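PDB 1O65: protein YiiM from Escherichia coli, which is probably an oxidoreductase acting on nitrogenous compounds, and may bind molybdenum and pyridoxal phosphate. Local coordinates for residues A[12-23]-A[37-51]. Sequence-based numbering, arbitrary orientation.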
ATOM      1  N   GLN A  12      -9.433  19.871  -2.536  1.00 38.23           N
ATOM      2  CA  GLN A  12     -10.206  18.915  -3.306  1.00 37.85           C
ATOM      3  C   GLN A  12      -9.317  18.047  -4.178  1.00 35.99           C
ATOM      4  O   GLN A  12      -9.500  18.002  -5.405  1.00 35.00           O
ATOM      5  CB  GLN A  12     -11.267  19.630  -4.183  1.00 42.84           C
ATOM      6  CG  GLN A  12     -12.390  20.186  -3.347  1.00 49.56           C
ATOM      7  CD  GLN A  12     -13.655  20.583  -4.057  1.00 53.22           C
ATOM      8  OE1 GLN A  12     -14.653  20.823  -3.354  1.00 57.17           O
ATOM      9  NE2 GLN A  12     -13.684  20.673  -5.376  1.00 51.91           N
ATOM     10  N   MET A  13      -8.286  17.441  -3.575  1.00 34.02           N
ATOM     11  CA  MET A  13      -7.434  16.551  -4.358  1.00 32.95           C
ATOM     12  C   MET A  13      -8.277  15.366  -4.872  1.00 30.70           C
ATOM     13  O   MET A  13      -8.861  14.630  -4.098  1.00 28.27           O
ATOM     14  CB  MET A  13      -6.233  16.040  -3.593  1.00 37.44           C
ATOM     15  CG  MET A  13      -5.213  17.081  -3.166  1.00 42.88           C
ATOM     16  SD  MET A  13      -4.807  18.303  -4.387  1.00 46.79           S
ATOM     17  CE  MET A  13      -4.055  17.391  -5.724  1.00 43.16           C
ATOM     18  N   ARG A  14      -8.300  15.189  -6.177  1.00 29.72           N
ATOM     19  CA  ARG A  14      -9.067  14.136  -6.837  1.00 30.34           C
ATOM     20  C   ARG A  14      -8.186  13.309  -7.738  1.00 29.07           C
ATOM     21  O   ARG A  14      -7.334  13.825  -8.452  1.00 28.60           O
ATOM     22  CB  ARG A  14     -10.233  14.790  -7.620  1.00 33.47           C
ATOM     23  CG  ARG A  14     -11.512  14.714  -6.831  1.00 37.48           C
ATOM     24  CD  ARG A  14     -12.248  15.998  -6.620  1.00 40.30           C
ATOM     25  NE  ARG A  14     -12.907  16.483  -7.803  1.00 45.40           N
ATOM     26  CZ  ARG A  14     -13.939  17.308  -7.885  1.00 45.62           C
ATOM     27  NH1 ARG A  14     -14.547  17.818  -6.829  1.00 45.32           N
ATOM     28  NH2 ARG A  14     -14.377  17.632  -9.092  1.00 46.55           N
ATOM     29  N   TYR A  15      -8.255  11.976  -7.620  1.00 29.42           N
ATOM     30  CA  TYR A  15      -7.377  11.105  -8.399  1.00 28.29           C
ATOM     31  C   TYR A  15      -8.142  10.006  -9.115  1.00 29.31           C
ATOM     32  O   TYR A  15      -8.742   9.124  -8.489  1.00 29.17           O
ATOM     33  CB  TYR A  15      -6.290  10.519  -7.507  1.00 26.26           C
ATOM     34  CG  TYR A  15      -5.473  11.524  -6.721  1.00 24.65           C
ATOM     35  CD1 TYR A  15      -4.323  12.103  -7.230  1.00 23.42           C
ATOM     36  CD2 TYR A  15      -5.888  11.930  -5.456  1.00 24.58           C
ATOM     37  CE1 TYR A  15      -3.574  13.018  -6.505  1.00 21.66           C
ATOM     38  CE2 TYR A  15      -5.161  12.847  -4.723  1.00 24.48           C
ATOM     39  CZ  TYR A  15      -4.005  13.383  -5.254  1.00 23.80           C
ATOM     40  OH  TYR A  15      -3.296  14.281  -4.491  1.00 24.80           O
ATOM     41  N   PRO A  16      -8.204  10.124 -10.445  1.00 29.68           N
ATOM     42  CA  PRO A  16      -8.866   9.112 -11.267  1.00 29.52           C
ATOM     43  C   PRO A  16      -8.254   7.758 -10.956  1.00 29.42           C
ATOM     44  O   PRO A  16      -7.031   7.658 -10.763  1.00 29.63           O
ATOM     45  CB  PRO A  16      -8.604   9.569 -12.674  1.00 29.85           C
ATOM     46  CG  PRO A  16      -8.461  11.042 -12.599  1.00 30.85           C
ATOM     47  CD  PRO A  16      -8.071  11.406 -11.182  1.00 30.09           C
ATOM     48  N   VAL A  17      -9.073   6.703 -10.893  1.00 28.40           N
ATOM     49  CA  VAL A  17      -8.478   5.428 -10.524  1.00 28.84           C
ATOM     50  C   VAL A  17      -8.942   4.239 -11.317  1.00 29.63           C
ATOM     51  O   VAL A  17     -10.128   4.093 -11.596  1.00 31.38           O
ATOM     52  CB  VAL A  17      -8.690   5.223  -8.999  1.00 28.75           C
ATOM     53  CG1 VAL A  17     -10.141   4.927  -8.668  1.00 25.06           C
ATOM     54  CG2 VAL A  17      -7.776   4.135  -8.469  1.00 29.54           C
ATOM     55  N   ASP A  18      -8.016   3.386 -11.720  1.00 29.55           N
ATOM     56  CA  ASP A  18      -8.319   2.126 -12.400  1.00 29.39           C
ATOM     57  C   ASP A  18      -8.401   1.045 -11.312  1.00 29.47           C
ATOM     58  O   ASP A  18      -7.559   1.044 -10.404  1.00 27.64           O
ATOM     59  CB  ASP A  18      -7.205   1.791 -13.399  1.00 29.84           C
ATOM     60  CG  ASP A  18      -7.234   2.725 -14.595  1.00 28.90           C
ATOM     61  OD1 ASP A  18      -8.347   3.195 -14.946  1.00 30.50           O
ATOM     62  OD2 ASP A  18      -6.183   2.984 -15.189  1.00 27.40           O
ATOM     63  N   VAL A  19      -9.387   0.182 -11.407  1.00 29.09           N
ATOM     64  CA  VAL A  19      -9.720  -0.849 -10.451  1.00 28.88           C
ATOM     65  C   VAL A  19      -9.485  -2.247 -10.991  1.00 29.75           C
ATOM     66  O   VAL A  19      -9.842  -2.545 -12.136  1.00 29.53           O
ATOM     67  CB  VAL A  19     -11.237  -0.763 -10.099  1.00 29.58           C
ATOM     68  CG1 VAL A  19     -11.577  -1.716  -8.957  1.00 28.11           C
ATOM     69  CG2 VAL A  19     -11.661   0.651  -9.807  1.00 27.10           C
ATOM     70  N   TYR A  20      -8.824  -3.104 -10.226  1.00 30.61           N
ATOM     71  CA  TYR A  20      -8.525  -4.464 -10.630  1.00 32.31           C
ATOM     72  C   TYR A  20      -8.882  -5.456  -9.528  1.00 34.18           C
ATOM     73  O   TYR A  20      -8.742  -5.154  -8.342  1.00 34.32           O
ATOM     74  CB  TYR A  20      -7.060  -4.708 -10.993  1.00 31.76           C
ATOM     75  CG  TYR A  20      -6.529  -3.829 -12.109  1.00 32.58           C
ATOM     76  CD1 TYR A  20      -6.144  -2.527 -11.831  1.00 31.09           C
ATOM     77  CD2 TYR A  20      -6.446  -4.281 -13.424  1.00 32.30           C
ATOM     78  CE1 TYR A  20      -5.684  -1.692 -12.828  1.00 33.67           C
ATOM     79  CE2 TYR A  20      -5.972  -3.455 -14.428  1.00 31.73           C
ATOM     80  CZ  TYR A  20      -5.588  -2.170 -14.129  1.00 32.38           C
ATOM     81  OH  TYR A  20      -5.104  -1.320 -15.089  1.00 32.47           O
ATOM     82  N   THR A  21      -9.468  -6.588  -9.899  1.00 35.53           N
ATOM     83  CA  THR A  21      -9.791  -7.626  -8.944  1.00 37.91           C
ATOM     84  C   THR A  21      -9.536  -8.993  -9.607  1.00 40.49           C
ATOM     85  O   THR A  21      -9.447  -9.080 -10.824  1.00 39.55           O
ATOM     86  CB  THR A  21     -11.233  -7.634  -8.431  1.00 35.82           C
ATOM     87  OG1 THR A  21     -12.098  -7.967  -9.523  1.00 31.92           O
ATOM     88  CG2 THR A  21     -11.661  -6.328  -7.797  1.00 32.95           C
ATOM     89  N   GLY A  22      -9.406  -9.998  -8.768  1.00 43.08           N
ATOM     90  CA  GLY A  22      -9.194 -11.367  -9.185  1.00 46.70           C
ATOM     91  C   GLY A  22      -9.122 -12.290  -7.972  1.00 48.82           C
ATOM     92  O   GLY A  22      -9.258 -11.844  -6.839  1.00 48.56           O
ATOM     93  N   LYS A  23      -8.960 -13.573  -8.247  1.00 51.56           N
ATOM     94  CA  LYS A  23      -8.812 -14.592  -7.204  1.00 53.40           C
ATOM     95  C   LYS A  23      -7.327 -15.033  -7.239  1.00 54.64           C
ATOM     96  O   LYS A  23      -6.709 -14.641  -8.266  1.00 55.46           O
ATOM     97  CB  LYS A  23      -9.708 -15.795  -7.452  1.00 53.58           C
ATOM     98  N   LYS A  37      -4.854 -10.013 -11.893  1.00 47.10           N
ATOM     99  CA  LYS A  37      -6.167  -9.453 -11.645  1.00 44.41           C
ATOM    100  C   LYS A  37      -6.710  -8.801 -12.920  1.00 43.05           C
ATOM    101  O   LYS A  37      -5.961  -8.248 -13.715  1.00 41.65           O
ATOM    102  CB  LYS A  37      -6.091  -8.373 -10.561  1.00 43.55           C
ATOM    103  CG  LYS A  37      -5.615  -8.879  -9.219  1.00 43.00           C
ATOM    104  CD  LYS A  37      -5.129  -7.731  -8.349  1.00 43.46           C
ATOM    105  CE  LYS A  37      -5.972  -7.632  -7.088  1.00 43.50           C
ATOM    106  NZ  LYS A  37      -6.005  -8.953  -6.381  1.00 42.73           N
ATOM    107  N   ILE A  38      -8.019  -8.783 -13.061  1.00 42.37           N
ATOM    108  CA  ILE A  38      -8.638  -8.212 -14.255  1.00 42.79           C
ATOM    109  C   ILE A  38      -9.319  -6.877 -13.987  1.00 40.84           C
ATOM    110  O   ILE A  38      -9.999  -6.693 -12.983  1.00 38.02           O
ATOM    111  CB  ILE A  38      -9.648  -9.225 -14.840  1.00 45.93           C
ATOM    112  CG1 ILE A  38      -8.905 -10.466 -15.353  1.00 49.28           C
ATOM    113  CG2 ILE A  38     -10.435  -8.599 -15.975  1.00 46.77           C
ATOM    114  CD1 ILE A  38      -8.773 -11.576 -14.334  1.00 52.84           C
ATOM    115  N   GLN A  39      -9.146  -5.924 -14.909  1.00 40.64           N
ATOM    116  CA  GLN A  39      -9.765  -4.616 -14.789  1.00 40.90           C
ATOM    117  C   GLN A  39     -11.292  -4.671 -14.734  1.00 41.15           C
ATOM    118  O   GLN A  39     -11.957  -5.419 -15.444  1.00 40.02           O
ATOM    119  CB  GLN A  39      -9.325  -3.682 -15.930  1.00 38.34           C
ATOM    120  CG  GLN A  39      -9.723  -2.246 -15.717  1.00 38.23           C
ATOM    121  CD  GLN A  39      -8.994  -1.188 -16.486  1.00 40.87           C
ATOM    122  OE1 GLN A  39      -8.426  -1.373 -17.561  1.00 42.15           O
ATOM    123  NE2 GLN A  39      -8.978   0.039 -15.947  1.00 41.43           N
ATOM    124  N   VAL A  40     -11.849  -3.923 -13.803  1.00 42.46           N
ATOM    125  CA  VAL A  40     -13.295  -3.812 -13.573  1.00 43.82           C
ATOM    126  C   VAL A  40     -13.741  -2.480 -14.166  1.00 44.66           C
ATOM    127  O   VAL A  40     -13.134  -1.445 -13.874  1.00 44.17           O
ATOM    128  CB  VAL A  40     -13.588  -3.894 -12.071  1.00 43.57           C
ATOM    129  CG1 VAL A  40     -15.017  -3.549 -11.708  1.00 42.64           C
ATOM    130  CG2 VAL A  40     -13.240  -5.299 -11.577  1.00 44.42           C
ATOM    131  N   ASP A  41     -14.790  -2.480 -14.981  1.00 45.63           N
ATOM    132  CA  ASP A  41     -15.190  -1.243 -15.647  1.00 46.73           C
ATOM    133  C   ASP A  41     -16.407  -0.577 -15.049  1.00 46.38           C
ATOM    134  O   ASP A  41     -16.557   0.641 -15.213  1.00 46.76           O
ATOM    135  CB  ASP A  41     -15.458  -1.523 -17.142  1.00 50.54           C
ATOM    136  CG  ASP A  41     -14.148  -1.879 -17.826  1.00 55.10           C
ATOM    137  OD1 ASP A  41     -13.166  -1.140 -17.565  1.00 56.08           O
ATOM    138  OD2 ASP A  41     -14.092  -2.881 -18.569  1.00 58.17           O
ATOM    139  N   GLY A  42     -17.269  -1.361 -14.432  1.00 45.62           N
ATOM    140  CA  GLY A  42     -18.478  -0.812 -13.838  1.00 46.79           C
ATOM    141  C   GLY A  42     -18.328  -0.636 -12.333  1.00 46.58           C
ATOM    142  O   GLY A  42     -17.233  -0.678 -11.774  1.00 47.38           O
ATOM    143  N   GLU A  43     -19.465  -0.452 -11.669  1.00 46.18           N
ATOM    144  CA  GLU A  43     -19.464  -0.252 -10.229  1.00 45.05           C
ATOM    145  C   GLU A  43     -19.584  -1.606  -9.528  1.00 43.34           C
ATOM    146  O   GLU A  43     -19.987  -2.588 -10.144  1.00 43.62           O
ATOM    147  CB  GLU A  43     -20.520   0.705  -9.750  1.00 45.87           C
ATOM    148  CG  GLU A  43     -21.943   0.273  -9.972  1.00 50.93           C
ATOM    149  CD  GLU A  43     -22.923   1.402  -9.680  1.00 52.89           C
ATOM    150  OE1 GLU A  43     -22.595   2.568  -9.972  1.00 52.61           O
ATOM    151  OE2 GLU A  43     -24.003   1.097  -9.153  1.00 55.96           O
ATOM    152  N   LEU A  44     -19.060  -1.627  -8.320  1.00 40.40           N
ATOM    153  CA  LEU A  44     -19.048  -2.775  -7.447  1.00 38.02           C
ATOM    154  C   LEU A  44     -18.999  -2.327  -5.978  1.00 36.88           C
ATOM    155  O   LEU A  44     -18.596  -1.232  -5.593  1.00 36.73           O
ATOM    156  CB  LEU A  44     -17.947  -3.771  -7.751  1.00 34.32           C
ATOM    157  CG  LEU A  44     -16.489  -3.394  -7.567  1.00 32.05           C
ATOM    158  CD1 LEU A  44     -15.571  -4.471  -8.126  1.00 26.94           C
ATOM    159  CD2 LEU A  44     -16.144  -2.045  -8.201  1.00 30.80           C
ATOM    160  N   MET A  45     -19.465  -3.223  -5.133  1.00 35.60           N
ATOM    161  CA  MET A  45     -19.555  -3.053  -3.709  1.00 34.45           C
ATOM    162  C   MET A  45     -18.202  -3.237  -3.027  1.00 34.98           C
ATOM    163  O   MET A  45     -17.441  -4.174  -3.315  1.00 33.49           O
ATOM    164  CB  MET A  45     -20.576  -4.071  -3.180  1.00 34.55           C
ATOM    165  CG  MET A  45     -20.928  -3.883  -1.722  1.00 38.67           C
ATOM    166  SD  MET A  45     -21.603  -2.246  -1.330  1.00 39.53           S
ATOM    167  CE  MET A  45     -21.216  -2.228   0.428  1.00 39.31           C
ATOM    168  N   LEU A  46     -17.815  -2.232  -2.238  1.00 33.58           N
ATOM    169  CA  LEU A  46     -16.567  -2.358  -1.472  1.00 33.57           C
ATOM    170  C   LEU A  46     -16.973  -2.708  -0.033  1.00 34.78           C
ATOM    171  O   LEU A  46     -17.648  -1.899   0.622  1.00 34.16           O
ATOM    172  CB  LEU A  46     -15.711  -1.103  -1.525  1.00 27.33           C
ATOM    173  CG  LEU A  46     -14.595  -0.975  -0.488  1.00 30.27           C
ATOM    174  CD1 LEU A  46     -13.638  -2.165  -0.484  1.00 22.11           C
ATOM    175  CD2 LEU A  46     -13.797   0.311  -0.673  1.00 28.89           C
ATOM    176  N   THR A  47     -16.636  -3.916   0.400  1.00 35.25           N
ATOM    177  CA  THR A  47     -16.998  -4.343   1.757  1.00 36.71           C
ATOM    178  C   THR A  47     -15.824  -4.199   2.703  1.00 35.13           C
ATOM    179  O   THR A  47     -14.706  -3.920   2.274  1.00 36.38           O
ATOM    180  CB  THR A  47     -17.530  -5.791   1.784  1.00 39.95           C
ATOM    181  OG1 THR A  47     -18.083  -6.035   3.103  1.00 47.65           O
ATOM    182  CG2 THR A  47     -16.462  -6.825   1.547  1.00 38.91           C
ATOM    183  N   GLU A  48     -16.000  -4.467   3.981  1.00 35.13           N
ATOM    184  CA  GLU A  48     -14.954  -4.389   4.981  1.00 35.11           C
ATOM    185  C   GLU A  48     -13.647  -5.050   4.553  1.00 34.02           C
ATOM    186  O   GLU A  48     -12.567  -4.533   4.769  1.00 33.73           O
ATOM    187  CB  GLU A  48     -15.416  -5.126   6.259  1.00 39.38           C
ATOM    188  CG  GLU A  48     -14.310  -5.238   7.306  1.00 44.63           C
ATOM    189  CD  GLU A  48     -14.787  -5.826   8.616  1.00 48.05           C
ATOM    190  OE1 GLU A  48     -15.018  -7.054   8.673  1.00 51.06           O
ATOM    191  OE2 GLU A  48     -14.919  -5.086   9.612  1.00 49.67           O
ATOM    192  N   LEU A  49     -13.754  -6.263   4.025  1.00 32.23           N
ATOM    193  CA  LEU A  49     -12.635  -7.080   3.642  1.00 30.18           C
ATOM    194  C   LEU A  49     -12.091  -6.845   2.250  1.00 27.77           C
ATOM    195  O   LEU A  49     -11.055  -7.395   1.904  1.00 24.81           O
ATOM    196  CB  LEU A  49     -13.075  -8.561   3.792  1.00 28.86           C
ATOM    197  CG  LEU A  49     -13.371  -8.993   5.237  1.00 30.91           C
ATOM    198  CD1 LEU A  49     -13.721 -10.484   5.259  1.00 30.40           C
ATOM    199  CD2 LEU A  49     -12.177  -8.703   6.133  1.00 28.93           C
ATOM    200  N   GLY A  50     -12.781  -6.091   1.396  1.00 26.97           N
ATOM    201  CA  GLY A  50     -12.228  -5.899   0.057  1.00 27.28           C
ATOM    202  C   GLY A  50     -13.332  -5.758  -0.967  1.00 28.38           C
ATOM    203  O   GLY A  50     -14.507  -5.659  -0.594  1.00 29.20           O
ATOM    204  N   LEU A  51     -12.945  -5.655  -2.216  1.00 29.36           N
ATOM    205  CA  LEU A  51     -13.868  -5.496  -3.330  1.00 32.65           C
ATOM    206  C   LEU A  51     -14.579  -6.786  -3.706  1.00 34.00           C
ATOM    207  O   LEU A  51     -13.945  -7.836  -3.887  1.00 34.88           O
ATOM    208  CB  LEU A  51     -13.122  -4.940  -4.561  1.00 28.47           C
ATOM    209  CG  LEU A  51     -12.878  -3.413  -4.497  1.00 29.95           C
ATOM    210  CD1 LEU A  51     -11.790  -2.991  -5.464  1.00 26.38           C
ATOM    211  CD2 LEU A  51     -14.158  -2.654  -4.810  1.00 26.91           C
TER
HETATM  212  O   HOH W   1     -10.929   0.158 -14.004  1.00 24.47           O
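Tyr20 and Thr21 pair antiparallel with Gln39 and Ile38, respectively, where strand 38-40 lies along strand 14-21 in the curled mixed sheet of this MOSC-family protein. Two backbone hydrogen bonds join Thr21 and Ile38, Thr21 N to Ile38 O (3.1 Å) and Ile38 N to Thr21 O (2.7 Å); a single one follows from Val40 N to Val19 O (3.0 Å). The N-to-C directions of the short strands 18-21 and 38-40 differ by 129°, well short of an untwisted antiparallel pair, and next to Val19 a water stands in for a direct Val19 N to Val40 O bond. This water accepts from Val19 N and from Gln39 NE2 (2.8 Å) and donates to Val40 O, bridging both backbones.

On one face, Tyr20 and Gln39 form the non-hydrogen-bonded pair. With its CG trans to the main-chain nitrogen (chi1 -169°), Gln39 brings CG over one face of the tyrosine ring; CB is 3.7 Å from Tyr20 CE2, and the amide plane is only 19° from the ring plane. The ring also touches Ala93 and Pro94. Replacing Tyr20 by an alanine would strip this cover from the aliphatic part of Gln39, probably leaving its chain freer to swing and its amide less firmly placed for the water. Asp18, beside the amide, makes its salt bridge with Arg74.

The other face is mainly apolar: Val19 CG1 meets Leu51 CD1 at 3.7 Å, and Thr21 CG2 packs on Leu51 CB at 3.8 Å, bringing strand 50-51 of the small three-stranded sheet against strand 14-21. Beyond the ladder, Lys37 runs its CB and CG past the Thr21-Gly22 backbone, and its NZ forms a salt bridge with Asp54, which also accepts from Gly22 N. The chemistry thus divides by face: mainly hydrocarbon joins the two sheets, while a water held by the Gln39 amide serves Val19 N and Val40 O.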